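Local coordinates for single-stranded-DNA-specific exonuclease RecJ (Thermus thermophilus, PDB 2ZXR), which degrades single-stranded DNA, but not RNA, in the 5' to 3' direction with the help of divalent metal ions, at residues Arg2-Trp7 and Pro422-Glu427; Ala316-Leu321 and Gly345-Arg350; Ala354-Val359 and Arg370-Ile375; Ile375-Ala380 and Glu396-Ala401; Leu497-Glu502 and Val525-Pro530. All blocks are in the same frame, centred on the assembly; numbering follows the deposited sequence.

Contacts 2, 3 and 4 follow one another along the chain. Contacts 3 and 4 lie within the DHHA1 region, and contact 2 packs helix 293-321 on its helix 341-355, which contact 3 also uses. Contacts 3 and 4 share Ile375, their centres about 11 Å apart. Contact 1 brings the amino terminus, strand 5-9, against strand 426-433, and so encloses these three in sequence. It touches contact 3 through the Asp423-Arg357 salt bridge, centres about 11 Å apart. Contact 5 comes last, in the OB domain, and reaches the same eight-stranded sheet as contact 1, where Trp7 meets Asp526. Contact 1 therefore joins the DHHA1 region to the OB domain.

Contact 1 of 5, residues Arg2-Trp7 and Pro422-Glu427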
# COMPACT_ATOMS: atom_id res chain seq x y z
N ARG A 2 -14.20 -4.48 -11.94
CA ARG A 2 -13.97 -5.71 -11.17
C ARG A 2 -13.59 -6.84 -12.13
O ARG A 2 -13.01 -7.86 -11.72
CB ARG A 2 -15.23 -6.08 -10.37
CG ARG A 2 -16.58 -5.95 -11.12
CD ARG A 2 -16.72 -6.92 -12.29
NE ARG A 2 -16.33 -6.31 -13.56
CZ ARG A 2 -17.02 -5.36 -14.18
NH1 ARG A 2 -18.14 -4.89 -13.65
NH2 ARG A 2 -16.58 -4.86 -15.33
N ASP A 3 -13.90 -6.65 -13.41
CA ASP A 3 -13.58 -7.63 -14.44
C ASP A 3 -12.19 -7.32 -15.01
O ASP A 3 -11.68 -8.05 -15.87
CB ASP A 3 -14.65 -7.58 -15.54
CG ASP A 3 -14.30 -8.45 -16.72
OD1 ASP A 3 -13.47 -8.02 -17.55
OD2 ASP A 3 -14.85 -9.57 -16.82
N ARG A 4 -11.60 -6.23 -14.53
CA ARG A 4 -10.26 -5.84 -14.95
C ARG A 4 -9.33 -5.89 -13.72
O ARG A 4 -8.32 -5.17 -13.65
CB ARG A 4 -10.28 -4.44 -15.59
CG ARG A 4 -10.71 -4.46 -17.06
CD ARG A 4 -10.72 -3.07 -17.69
NE ARG A 4 -11.85 -2.27 -17.22
CZ ARG A 4 -11.73 -1.06 -16.68
NH1 ARG A 4 -10.52 -0.51 -16.54
NH2 ARG A 4 -12.82 -0.40 -16.31
N VAL A 5 -9.68 -6.74 -12.76
CA VAL A 5 -8.92 -6.94 -11.53
C VAL A 5 -8.23 -8.30 -11.57
O VAL A 5 -8.89 -9.32 -11.58
CB VAL A 5 -9.85 -6.94 -10.27
CG1 VAL A 5 -9.02 -7.17 -9.01
CG2 VAL A 5 -10.62 -5.63 -10.18
N ARG A 6 -6.90 -8.31 -11.59
CA ARG A 6 -6.14 -9.56 -11.62
C ARG A 6 -5.56 -9.88 -10.25
O ARG A 6 -4.99 -9.00 -9.60
CB ARG A 6 -4.97 -9.45 -12.62
CG ARG A 6 -5.32 -9.63 -14.11
CD ARG A 6 -6.50 -8.78 -14.54
NE ARG A 6 -6.46 -8.43 -15.96
CZ ARG A 6 -7.51 -8.44 -16.77
NH1 ARG A 6 -8.70 -8.81 -16.31
NH2 ARG A 6 -7.39 -8.04 -18.03
N TRP A 7 -5.70 -11.13 -9.80
CA TRP A 7 -5.09 -11.54 -8.54
C TRP A 7 -3.77 -12.24 -8.87
O TRP A 7 -3.71 -13.07 -9.78
CB TRP A 7 -5.98 -12.51 -7.79
CG TRP A 7 -7.21 -11.90 -7.20
CD1 TRP A 7 -7.86 -10.79 -7.63
CD2 TRP A 7 -8.00 -12.45 -6.15
NE1 TRP A 7 -9.02 -10.61 -6.91
CE2 TRP A 7 -9.13 -11.61 -6.00
CE3 TRP A 7 -7.86 -13.57 -5.32
CZ2 TRP A 7 -10.12 -11.86 -5.05
CZ3 TRP A 7 -8.85 -13.82 -4.37
CH2 TRP A 7 -9.96 -12.96 -4.25
N PRO A 422 -4.33 0.55 -23.93
CA PRO A 422 -5.11 -0.59 -23.47
C PRO A 422 -5.87 -0.18 -22.21
O PRO A 422 -5.50 0.81 -21.56
CB PRO A 422 -4.05 -1.66 -23.19
CG PRO A 422 -2.74 -0.90 -23.11
CD PRO A 422 -2.91 0.19 -24.11
N ASP A 423 -6.94 -0.89 -21.89
CA ASP A 423 -7.71 -0.56 -20.70
C ASP A 423 -6.87 -0.72 -19.44
O ASP A 423 -5.99 -1.58 -19.36
CB ASP A 423 -8.93 -1.47 -20.58
CG ASP A 423 -9.96 -1.19 -21.65
OD1 ASP A 423 -10.86 -2.03 -21.84
OD2 ASP A 423 -9.86 -0.11 -22.29
N PRO A 424 -7.10 0.15 -18.44
CA PRO A 424 -6.32 0.02 -17.20
C PRO A 424 -6.79 -1.25 -16.47
O PRO A 424 -7.95 -1.63 -16.60
CB PRO A 424 -6.69 1.28 -16.41
CG PRO A 424 -7.05 2.28 -17.50
CD PRO A 424 -7.84 1.43 -18.47
N VAL A 425 -5.89 -1.90 -15.72
CA VAL A 425 -6.23 -3.09 -14.94
C VAL A 425 -5.72 -2.93 -13.51
O VAL A 425 -4.68 -2.30 -13.28
CB VAL A 425 -5.58 -4.38 -15.54
CG1 VAL A 425 -6.18 -4.67 -16.90
CG2 VAL A 425 -4.05 -4.22 -15.62
N ARG A 426 -6.45 -3.48 -12.55
CA ARG A 426 -6.07 -3.40 -11.14
C ARG A 426 -5.51 -4.74 -10.70
O ARG A 426 -6.02 -5.80 -11.08
CB ARG A 426 -7.30 -3.03 -10.27
CG ARG A 426 -7.04 -3.00 -8.76
CD ARG A 426 -8.02 -2.10 -7.98
NE ARG A 426 -9.38 -2.63 -7.87
CZ ARG A 426 -9.76 -3.62 -7.05
NH1 ARG A 426 -11.03 -4.02 -7.03
NH2 ARG A 426 -8.88 -4.20 -6.24
N GLU A 427 -4.42 -4.71 -9.94
CA GLU A 427 -3.84 -5.95 -9.44
C GLU A 427 -4.04 -6.05 -7.93
O GLU A 427 -4.04 -5.04 -7.23
CB GLU A 427 -2.34 -6.02 -9.73
CG GLU A 427 -1.66 -7.08 -8.84
CD GLU A 427 -0.20 -7.33 -9.16
OE1 GLU A 427 0.09 -7.88 -10.25
OE2 GLU A 427 0.66 -6.98 -8.31
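Arg4 NH1 is shared by two carbonyl oxygens: it donates to Pro424 O across the contact at 2.8 Å, and to Leu356 O from the DHHA1 region. Pro424 O lies close to the guanidinium plane, although the nitrogen itself is tilted out of the carbonyl plane. The Arg4 chain, bent at its third torsion (-74°), runs past Asp423, its CD 3.8 Å from Asp423 CB, and NH2 goes on to Thr355 O. Asp423 itself pairs with Arg357. Beyond this, the two backbones become parallel strands at the outer side of the mixed sheet. Arg426 N donates to Arg4 O at 2.8 Å, and Arg426 O receives Arg6 N at 2.7 Å. Val5 and Arg426 run alongside each other, with Val5 CG2 3.6 Å from Arg426 NH1 over one guanidinium face. Arg6 NH2 meets Val425 CG1 at 3.8 Å. With its bonds spread over backbone oxygens, the Arg4 guanidinium is fixed in rotation, and one cation ties the start of the chain to two regions.

Contact 2 of 5, residues Ala316-Leu321 and Gly345-Arg350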
# COMPACT_ATOMS: atom_id res chain seq x y z
N ALA A 316 -22.08 15.78 -2.23
CA ALA A 316 -23.05 16.29 -3.19
C ALA A 316 -22.46 16.26 -4.63
O ALA A 316 -23.17 15.95 -5.57
CB ALA A 316 -23.50 17.72 -2.83
N MET A 317 -21.18 16.57 -4.79
CA MET A 317 -20.61 16.55 -6.14
C MET A 317 -20.56 15.14 -6.71
O MET A 317 -20.95 14.90 -7.87
CB MET A 317 -19.21 17.15 -6.16
CG MET A 317 -18.64 17.23 -7.57
SD MET A 317 -17.00 17.97 -7.62
CE MET A 317 -17.44 19.71 -7.36
N LEU A 318 -20.06 14.20 -5.90
CA LEU A 318 -19.96 12.81 -6.31
C LEU A 318 -21.38 12.26 -6.60
O LEU A 318 -21.60 11.57 -7.58
CB LEU A 318 -19.27 12.01 -5.21
CG LEU A 318 -18.85 10.54 -5.36
CD1 LEU A 318 -20.03 9.68 -5.01
CD2 LEU A 318 -18.34 10.23 -6.77
N ARG A 319 -22.35 12.61 -5.75
CA ARG A 319 -23.70 12.13 -5.98
C ARG A 319 -24.18 12.60 -7.35
O ARG A 319 -24.78 11.84 -8.10
CB ARG A 319 -24.63 12.64 -4.89
CG ARG A 319 -26.04 12.11 -5.04
CD ARG A 319 -26.96 12.54 -3.89
NE ARG A 319 -28.30 11.99 -4.09
CZ ARG A 319 -28.68 10.74 -3.80
NH1 ARG A 319 -27.82 9.87 -3.29
NH2 ARG A 319 -29.92 10.37 -4.04
N LYS A 320 -23.90 13.85 -7.70
CA LYS A 320 -24.31 14.37 -9.01
C LYS A 320 -23.49 13.84 -10.19
O LYS A 320 -24.02 13.62 -11.28
CB LYS A 320 -24.20 15.88 -9.06
CG LYS A 320 -24.46 16.43 -10.47
CD LYS A 320 -24.11 17.89 -10.56
CE LYS A 320 -24.83 18.70 -9.50
NZ LYS A 320 -24.35 20.12 -9.53
N LEU A 321 -22.20 13.66 -9.98
CA LEU A 321 -21.32 13.23 -11.06
C LEU A 321 -21.17 11.74 -11.31
O LEU A 321 -21.18 11.31 -12.45
CB LEU A 321 -19.93 13.87 -10.87
CG LEU A 321 -19.63 15.21 -11.55
CD1 LEU A 321 -20.89 16.07 -11.72
CD2 LEU A 321 -18.56 15.95 -10.75
N GLY A 345 -10.84 17.33 -6.64
CA GLY A 345 -9.73 16.39 -6.68
C GLY A 345 -10.11 15.05 -6.06
O GLY A 345 -9.88 13.98 -6.66
N ILE A 346 -10.67 15.09 -4.85
CA ILE A 346 -11.08 13.85 -4.19
C ILE A 346 -12.27 13.18 -4.91
O ILE A 346 -12.33 11.96 -5.00
CB ILE A 346 -11.42 14.07 -2.68
CG1 ILE A 346 -10.13 14.38 -1.89
CG2 ILE A 346 -12.09 12.77 -2.10
CD1 ILE A 346 -10.35 14.71 -0.43
N VAL A 347 -13.21 13.97 -5.43
CA VAL A 347 -14.34 13.40 -6.16
C VAL A 347 -13.80 12.66 -7.39
O VAL A 347 -14.27 11.59 -7.74
CB VAL A 347 -15.33 14.50 -6.59
CG1 VAL A 347 -16.43 13.90 -7.45
CG2 VAL A 347 -15.93 15.15 -5.37
N ALA A 348 -12.79 13.22 -8.04
CA ALA A 348 -12.20 12.56 -9.21
C ALA A 348 -11.55 11.23 -8.81
O ALA A 348 -11.72 10.23 -9.51
CB ALA A 348 -11.16 13.47 -9.85
N SER A 349 -10.80 11.20 -7.70
CA SER A 349 -10.16 9.95 -7.28
C SER A 349 -11.23 8.93 -6.92
O SER A 349 -11.11 7.73 -7.24
CB SER A 349 -9.26 10.18 -6.06
OG SER A 349 -8.14 10.98 -6.40
N ARG A 350 -12.28 9.39 -6.26
CA ARG A 350 -13.34 8.46 -5.91
C ARG A 350 -14.02 7.90 -7.16
O ARG A 350 -14.40 6.74 -7.19
CB ARG A 350 -14.34 9.15 -4.97
CG ARG A 350 -13.75 9.37 -3.57
CD ARG A 350 -14.77 9.99 -2.63
NE ARG A 350 -15.83 9.05 -2.28
CZ ARG A 350 -16.87 9.35 -1.50
NH1 ARG A 350 -17.00 10.57 -1.00
NH2 ARG A 350 -17.76 8.41 -1.21
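Val347 sits as a knob in a hole on helix 293-321, bounded by Glu314, Met317, Leu318 and Leu321, and this is the tight part of the contact. Both of its methyls are engaged. CG2 reaches Met317 SD at 3.8 Å and Met317 CB at 3.9 Å, while CG1 rests on the backbone of the helix itself, 3.9 Å from Leu318 CA. Leu321 closes the pocket more distantly, its CD2 4.4 Å from Val347 CG1. Met317 is extended through its first two torsions (chi1 -176°), which carries the sulfur across the valine; the third torsion turns CE away from Val347, and the side chain also touches Val343 and Met344 of helix 341-355. The short helical axes pass 9.7 Å apart at an angle of 44°.

Toward the outer side the packing slackens. Leu318 CG lies over one face of the Arg350 guanidinium, but only at 4.5 Å from Arg350 CZ, and both residues are partly exposed. The polar end of Arg350 looks back along the first helix, where NH1 forms salt bridges with Glu314 and Glu315. No hydrogen bond spans the two segments. The helices are thus held by buried aliphatic and thioether contacts, with the salt bridges of Arg350 at the margin, where the cation would probably stabilise the charged form of both glutamates and offset their mutual repulsion.

Contact 3 of 5, residues Ala354-Val359 and Arg370-Ile375; sequences ATLRPV and RSLAPI
The flat peptide group joining Arg357 to Pro358 is covered on one face by Leu372, whose CD2 methyl stands almost directly above Arg357 C at 3.7 Å and only a little farther from Pro358 N. The same methyl reaches over the proline ring to CD at 4.1 Å, and Ser371 OG comes to that side of the ring too, 3.6 Å from Pro358 CB. Ile375 approaches the CG corner of the ring: its CD1 is 3.5 Å from Pro358 CG, tighter than ordinary carbon contact. Leu372 CG occupies the position between backbone N and carbonyl carbon (chi1 75°), which swings its two methyls back across the contact, CD1 meeting Leu356 CD1 at 4.4 Å.

Helix 341-355 ends here, Leu356 taking positive phi as the chain turns into strand 359-363. That strand and its neighbour 366-370 form an antiparallel hairpin in the mixed sheet of the DHHA1 domain, and Val359 with Arg370 is a hydrogen-bonded pair in it. Val359 N donates to Arg370 O at 2.7 Å with an almost straight N-H...O angle of 176°, and Arg370 N returns a bond to Val359 O at 2.9 Å. After the hairpin the chain makes a type II' turn from Leu372 to Ile375. Arg370 bends back over Ala348 and Ser349 of the helix.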
# COMPACT_ATOMS: atom_id res chain seq x y z
N ALA A 354 -14.14 3.79 -8.51
CA ALA A 354 -15.37 3.05 -8.73
C ALA A 354 -15.39 2.57 -10.17
O ALA A 354 -16.08 1.62 -10.53
CB ALA A 354 -16.57 3.98 -8.51
N THR A 355 -14.57 3.22 -10.97
CA THR A 355 -14.55 3.03 -12.40
C THR A 355 -13.28 2.45 -13.06
O THR A 355 -13.34 1.84 -14.15
CB THR A 355 -14.88 4.43 -12.98
OG1 THR A 355 -16.14 4.40 -13.64
CG2 THR A 355 -13.77 4.93 -13.84
N LEU A 356 -12.14 2.63 -12.42
CA LEU A 356 -10.88 2.17 -12.99
C LEU A 356 -10.63 2.83 -14.36
O LEU A 356 -10.23 2.18 -15.32
CB LEU A 356 -10.89 0.64 -13.14
CG LEU A 356 -9.94 -0.14 -12.22
CD1 LEU A 356 -9.80 0.52 -10.84
CD2 LEU A 356 -10.43 -1.56 -12.11
N ARG A 357 -10.90 4.13 -14.43
CA ARG A 357 -10.71 4.92 -15.65
C ARG A 357 -10.13 6.29 -15.30
O ARG A 357 -10.34 6.81 -14.21
CB ARG A 357 -12.03 5.14 -16.37
CG ARG A 357 -12.73 3.92 -16.89
CD ARG A 357 -11.95 3.28 -17.99
NE ARG A 357 -12.66 2.12 -18.52
CZ ARG A 357 -12.23 1.37 -19.52
NH1 ARG A 357 -11.07 1.66 -20.10
NH2 ARG A 357 -12.94 0.32 -19.91
N PRO A 358 -9.40 6.90 -16.24
CA PRO A 358 -8.83 8.23 -15.99
C PRO A 358 -10.04 9.16 -15.80
O PRO A 358 -11.08 8.95 -16.44
CB PRO A 358 -8.06 8.53 -17.27
CG PRO A 358 -7.75 7.17 -17.84
CD PRO A 358 -9.00 6.39 -17.56
N VAL A 359 -9.93 10.15 -14.92
CA VAL A 359 -11.05 11.06 -14.72
C VAL A 359 -10.57 12.49 -14.82
O VAL A 359 -9.52 12.86 -14.28
CB VAL A 359 -11.75 10.81 -13.35
CG1 VAL A 359 -12.87 11.84 -13.10
CG2 VAL A 359 -12.35 9.41 -13.33
N ARG A 370 -7.23 12.76 -12.50
CA ARG A 370 -6.71 11.66 -11.72
C ARG A 370 -6.65 10.57 -12.77
O ARG A 370 -7.62 10.36 -13.50
CB ARG A 370 -7.64 11.23 -10.56
CG ARG A 370 -7.69 12.25 -9.40
CD ARG A 370 -6.31 12.45 -8.73
NE ARG A 370 -6.33 13.50 -7.70
CZ ARG A 370 -6.25 14.81 -7.95
NH1 ARG A 370 -6.14 15.28 -9.19
NH2 ARG A 370 -6.31 15.67 -6.93
N SER A 371 -5.52 9.89 -12.86
CA SER A 371 -5.38 8.84 -13.83
C SER A 371 -4.66 7.64 -13.23
O SER A 371 -4.25 7.66 -12.06
CB SER A 371 -4.60 9.35 -15.05
OG SER A 371 -4.67 8.42 -16.13
N LEU A 372 -4.51 6.60 -14.04
CA LEU A 372 -3.86 5.37 -13.60
C LEU A 372 -3.40 4.61 -14.82
O LEU A 372 -3.52 5.07 -15.95
CB LEU A 372 -4.86 4.46 -12.89
CG LEU A 372 -5.88 3.72 -13.79
CD1 LEU A 372 -6.69 2.73 -12.94
CD2 LEU A 372 -6.84 4.71 -14.47
N ALA A 373 -2.88 3.42 -14.54
CA ALA A 373 -2.51 2.45 -15.57
C ALA A 373 -1.54 2.92 -16.61
O ALA A 373 -0.48 3.47 -16.26
CB ALA A 373 -3.75 1.95 -16.20
N PRO A 374 -1.86 2.70 -17.91
CA PRO A 374 -0.82 3.22 -18.78
C PRO A 374 -1.18 4.62 -19.25
O PRO A 374 -0.61 5.12 -20.21
CB PRO A 374 -0.82 2.22 -19.92
CG PRO A 374 -2.28 1.94 -20.10
CD PRO A 374 -2.75 1.78 -18.65
N ILE A 375 -2.15 5.26 -18.60
CA ILE A 375 -2.50 6.59 -19.06
C ILE A 375 -2.01 7.68 -18.15
O ILE A 375 -2.45 7.80 -17.00
CB ILE A 375 -3.99 6.75 -19.26
CG1 ILE A 375 -4.49 5.68 -20.22
CG2 ILE A 375 -4.29 8.15 -19.81
CD1 ILE A 375 -5.96 5.73 -20.42

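Contact 4 of 5, residues Ile375-Ala380 and Glu396-Ala401; sequences ISAVEA and EAAGFA
Ala377 reaches the facing strand with a single carbon, CB, both base and tip of the side chain. CB lies 3.8 Å from Ala397 N and 4.1 Å from Glu396 C, so it lies against the peptide between them, and meets Ala398 CB, methyl to methyl, at 3.8 Å. Ala398 CB in turn packs against the first turn of the helix, 4.0 Å from Val378 N and 4.4 Å from Val378 CB. Two small methyls and a backbone thus let the helix start come close; no hydrogen bond joins the segments, but backbone bonds link Ala377 to Lys395 and Val378 to His394. Ser376 is the N-cap, its OG accepting a weak bond from Glu379 N at 3.4 Å. Residues Ala397 to Gly399, with His394 three residues earlier, belong to the Gly-Gly-His-x-x-Ala-Ala-Gly signature of DHHA1 domains.

Ala398 and Ala377 also touch Val369 of strand 366-370, whereas Ala397 points to the other side of the sheet, beside Arg370, its side chain about 12 Å from the bound magnesium. The start of helix 377-383 therefore lies against one face of strand 397-401, between strands 366-370 and 390-393, where Val378 touches Tyr391, and helix 407-419 lies beyond Ala380.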
# COMPACT_ATOMS: atom_id res chain seq x y z
N ILE A 375 -2.15 5.26 -18.60
CA ILE A 375 -2.50 6.59 -19.06
C ILE A 375 -2.01 7.68 -18.15
O ILE A 375 -2.45 7.80 -17.00
CB ILE A 375 -3.99 6.75 -19.26
CG1 ILE A 375 -4.49 5.68 -20.22
CG2 ILE A 375 -4.29 8.15 -19.81
CD1 ILE A 375 -5.96 5.73 -20.42
N SER A 376 -1.11 8.48 -18.70
CA SER A 376 -0.52 9.60 -18.01
C SER A 376 -1.44 10.82 -18.03
O SER A 376 -1.87 11.29 -19.10
CB SER A 376 0.82 9.95 -18.66
OG SER A 376 1.32 11.17 -18.14
N ALA A 377 -1.72 11.32 -16.83
CA ALA A 377 -2.57 12.47 -16.63
C ALA A 377 -2.07 13.69 -17.40
O ALA A 377 -2.79 14.25 -18.25
CB ALA A 377 -2.67 12.80 -15.13
N VAL A 378 -0.83 14.09 -17.11
CA VAL A 378 -0.28 15.27 -17.74
C VAL A 378 -0.06 15.13 -19.24
O VAL A 378 -0.14 16.12 -19.97
CB VAL A 378 1.01 15.73 -17.00
CG1 VAL A 378 2.16 14.72 -17.19
CG2 VAL A 378 1.41 17.11 -17.47
N GLU A 379 0.21 13.92 -19.72
CA GLU A 379 0.41 13.73 -21.16
C GLU A 379 -0.95 13.81 -21.87
O GLU A 379 -1.03 14.21 -23.02
CB GLU A 379 1.10 12.38 -21.45
CG GLU A 379 2.59 12.34 -21.12
CD GLU A 379 3.40 13.44 -21.83
OE1 GLU A 379 3.37 13.49 -23.08
OE2 GLU A 379 4.07 14.25 -21.13
N ALA A 380 -2.01 13.42 -21.18
CA ALA A 380 -3.36 13.49 -21.76
C ALA A 380 -3.72 14.97 -21.95
O ALA A 380 -4.33 15.36 -22.96
CB ALA A 380 -4.35 12.81 -20.84
N GLU A 396 -0.15 10.52 -12.47
CA GLU A 396 -1.36 10.12 -11.77
C GLU A 396 -2.31 11.25 -11.39
O GLU A 396 -3.46 11.01 -11.03
CB GLU A 396 -0.98 9.32 -10.51
CG GLU A 396 0.04 8.19 -10.80
CD GLU A 396 0.21 7.20 -9.65
OE1 GLU A 396 1.04 6.25 -9.77
OE2 GLU A 396 -0.50 7.35 -8.62
N ALA A 397 -1.83 12.48 -11.48
CA ALA A 397 -2.65 13.62 -11.12
C ALA A 397 -2.17 14.83 -11.86
O ALA A 397 -0.97 15.01 -12.04
CB ALA A 397 -2.56 13.87 -9.62
N ALA A 398 -3.10 15.69 -12.28
CA ALA A 398 -2.72 16.90 -13.01
C ALA A 398 -3.78 17.96 -12.82
O ALA A 398 -4.88 17.66 -12.39
CB ALA A 398 -2.53 16.58 -14.51
N GLY A 399 -3.45 19.20 -13.12
CA GLY A 399 -4.41 20.27 -12.95
C GLY A 399 -4.34 21.20 -14.15
O GLY A 399 -3.33 21.23 -14.86
N PHE A 400 -5.41 21.95 -14.39
CA PHE A 400 -5.42 22.88 -15.50
C PHE A 400 -6.48 23.93 -15.32
O PHE A 400 -7.22 23.91 -14.35
CB PHE A 400 -5.60 22.14 -16.84
CG PHE A 400 -6.89 21.34 -16.97
CD1 PHE A 400 -7.99 21.85 -17.67
CD2 PHE A 400 -7.00 20.06 -16.42
CE1 PHE A 400 -9.19 21.09 -17.83
CE2 PHE A 400 -8.18 19.31 -16.56
CZ PHE A 400 -9.28 19.83 -17.27
N ALA A 401 -6.51 24.89 -16.24
CA ALA A 401 -7.52 25.93 -16.24
C ALA A 401 -7.94 25.94 -17.71
O ALA A 401 -7.13 25.61 -18.60
CB ALA A 401 -6.93 27.28 -15.81

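Contact 5 of 5, residues Leu497-Glu502 and Val525-Pro530; sequences LALPPE and VDLRKP
In the OB domain of RecJ, the loop that leads into strand 503-514 folds over the end of strand 517-528, and Leu499 meets Leu527 there. The two leucines cross at about a right angle, methyl against methyl, with Leu499 CD1 4.0 Å from Leu527 CD1 and 4.2 Å from Leu527 CD2. Leu527 extends toward the loop because its CG lies opposite the backbone N (chi1 171°); Leu480 touches Leu499 and Phe482 touches Leu527. Farther along, Pro500 CG rests on the start of Lys529, 4.1 Å from Lys529 CA. At the end Glu502 O abuts Pro530 CD at 3.2 Å, and Glu502 OE2 approaches Pro530 CG at 3.9 Å. Val525 and Asp526 form a classic beta bulge opposite Ala506. Arg528 faces away from the loop, to Ala532 O, Glu504 and the ring of Trp7. Without a hydrogen bond between the segments, the loop is held by aliphatic and proline surfaces, with a backbone carbonyl set against a proline ring, while Arg528 and Asp526 find polar partners elsewhere.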
# COMPACT_ATOMS: atom_id res chain seq x y z
N LEU A 497 -25.08 -10.66 -3.03
CA LEU A 497 -25.30 -11.32 -1.74
C LEU A 497 -25.43 -12.79 -2.09
O LEU A 497 -25.60 -13.14 -3.26
CB LEU A 497 -26.56 -10.78 -1.05
CG LEU A 497 -26.45 -9.33 -0.56
CD1 LEU A 497 -26.30 -8.39 -1.75
CD2 LEU A 497 -27.66 -8.94 0.25
N ALA A 498 -25.34 -13.65 -1.10
CA ALA A 498 -25.38 -15.08 -1.40
C ALA A 498 -24.06 -15.32 -2.15
O ALA A 498 -23.83 -14.81 -3.25
CB ALA A 498 -26.58 -15.42 -2.28
N LEU A 499 -23.18 -16.10 -1.54
CA LEU A 499 -21.89 -16.38 -2.14
C LEU A 499 -21.93 -17.60 -3.05
O LEU A 499 -22.69 -18.55 -2.83
CB LEU A 499 -20.84 -16.61 -1.04
CG LEU A 499 -20.58 -15.52 0.00
CD1 LEU A 499 -20.41 -14.18 -0.70
CD2 LEU A 499 -21.72 -15.46 0.99
N PRO A 500 -21.10 -17.60 -4.11
CA PRO A 500 -21.13 -18.78 -4.97
C PRO A 500 -20.77 -20.00 -4.13
O PRO A 500 -20.34 -19.87 -2.98
CB PRO A 500 -20.10 -18.45 -6.06
CG PRO A 500 -19.27 -17.33 -5.48
CD PRO A 500 -20.25 -16.54 -4.67
N PRO A 501 -20.97 -21.22 -4.68
CA PRO A 501 -20.65 -22.43 -3.91
C PRO A 501 -19.19 -22.49 -3.46
O PRO A 501 -18.86 -23.09 -2.43
CB PRO A 501 -21.04 -23.56 -4.87
CG PRO A 501 -20.94 -22.93 -6.23
CD PRO A 501 -21.48 -21.54 -6.02
N GLU A 502 -18.32 -21.86 -4.23
CA GLU A 502 -16.91 -21.80 -3.91
C GLU A 502 -16.42 -20.38 -4.12
O GLU A 502 -16.74 -19.74 -5.14
CB GLU A 502 -16.10 -22.73 -4.80
CG GLU A 502 -15.65 -24.02 -4.14
CD GLU A 502 -14.47 -24.63 -4.88
OE1 GLU A 502 -13.99 -25.72 -4.50
OE2 GLU A 502 -14.02 -23.99 -5.87
N VAL A 525 -10.97 -7.85 1.49
CA VAL A 525 -10.82 -6.64 0.70
C VAL A 525 -11.40 -6.97 -0.68
O VAL A 525 -11.97 -6.09 -1.36
CB VAL A 525 -9.35 -6.16 0.55
CG1 VAL A 525 -8.72 -5.96 1.92
CG2 VAL A 525 -8.55 -7.14 -0.25
N ASP A 526 -11.24 -8.20 -1.13
CA ASP A 526 -11.86 -8.60 -2.39
C ASP A 526 -12.32 -10.03 -2.21
O ASP A 526 -11.76 -10.79 -1.42
CB ASP A 526 -10.94 -8.48 -3.61
CG ASP A 526 -11.73 -8.41 -4.94
OD1 ASP A 526 -12.99 -8.41 -4.91
OD2 ASP A 526 -11.11 -8.36 -6.04
N LEU A 527 -13.37 -10.39 -2.94
CA LEU A 527 -13.98 -11.71 -2.86
C LEU A 527 -14.56 -12.06 -4.23
O LEU A 527 -15.17 -11.20 -4.89
CB LEU A 527 -15.06 -11.67 -1.78
CG LEU A 527 -16.05 -12.80 -1.52
CD1 LEU A 527 -16.87 -12.42 -0.30
CD2 LEU A 527 -16.97 -12.99 -2.73
N ARG A 528 -14.40 -13.32 -4.65
CA ARG A 528 -14.89 -13.74 -5.97
C ARG A 528 -15.02 -15.25 -6.19
O ARG A 528 -14.55 -16.06 -5.40
CB ARG A 528 -13.95 -13.20 -7.04
CG ARG A 528 -12.60 -13.91 -7.03
CD ARG A 528 -11.65 -13.43 -8.12
NE ARG A 528 -10.45 -14.28 -8.19
CZ ARG A 528 -9.47 -14.12 -9.07
NH1 ARG A 528 -9.53 -13.15 -9.97
NH2 ARG A 528 -8.42 -14.94 -9.06
N LYS A 529 -15.68 -15.61 -7.28
CA LYS A 529 -15.80 -17.00 -7.66
C LYS A 529 -14.39 -17.23 -8.18
O LYS A 529 -13.83 -16.37 -8.84
CB LYS A 529 -16.83 -17.16 -8.79
CG LYS A 529 -16.75 -18.48 -9.54
CD LYS A 529 -17.83 -18.56 -10.63
CE LYS A 529 -17.77 -19.87 -11.39
NZ LYS A 529 -16.42 -20.11 -11.97
N PRO A 530 -13.79 -18.39 -7.88
CA PRO A 530 -12.42 -18.67 -8.34
C PRO A 530 -12.19 -18.33 -9.81
O PRO A 530 -13.05 -18.55 -10.64
CB PRO A 530 -12.26 -20.16 -8.04
CG PRO A 530 -13.14 -20.34 -6.83
CD PRO A 530 -14.37 -19.56 -7.21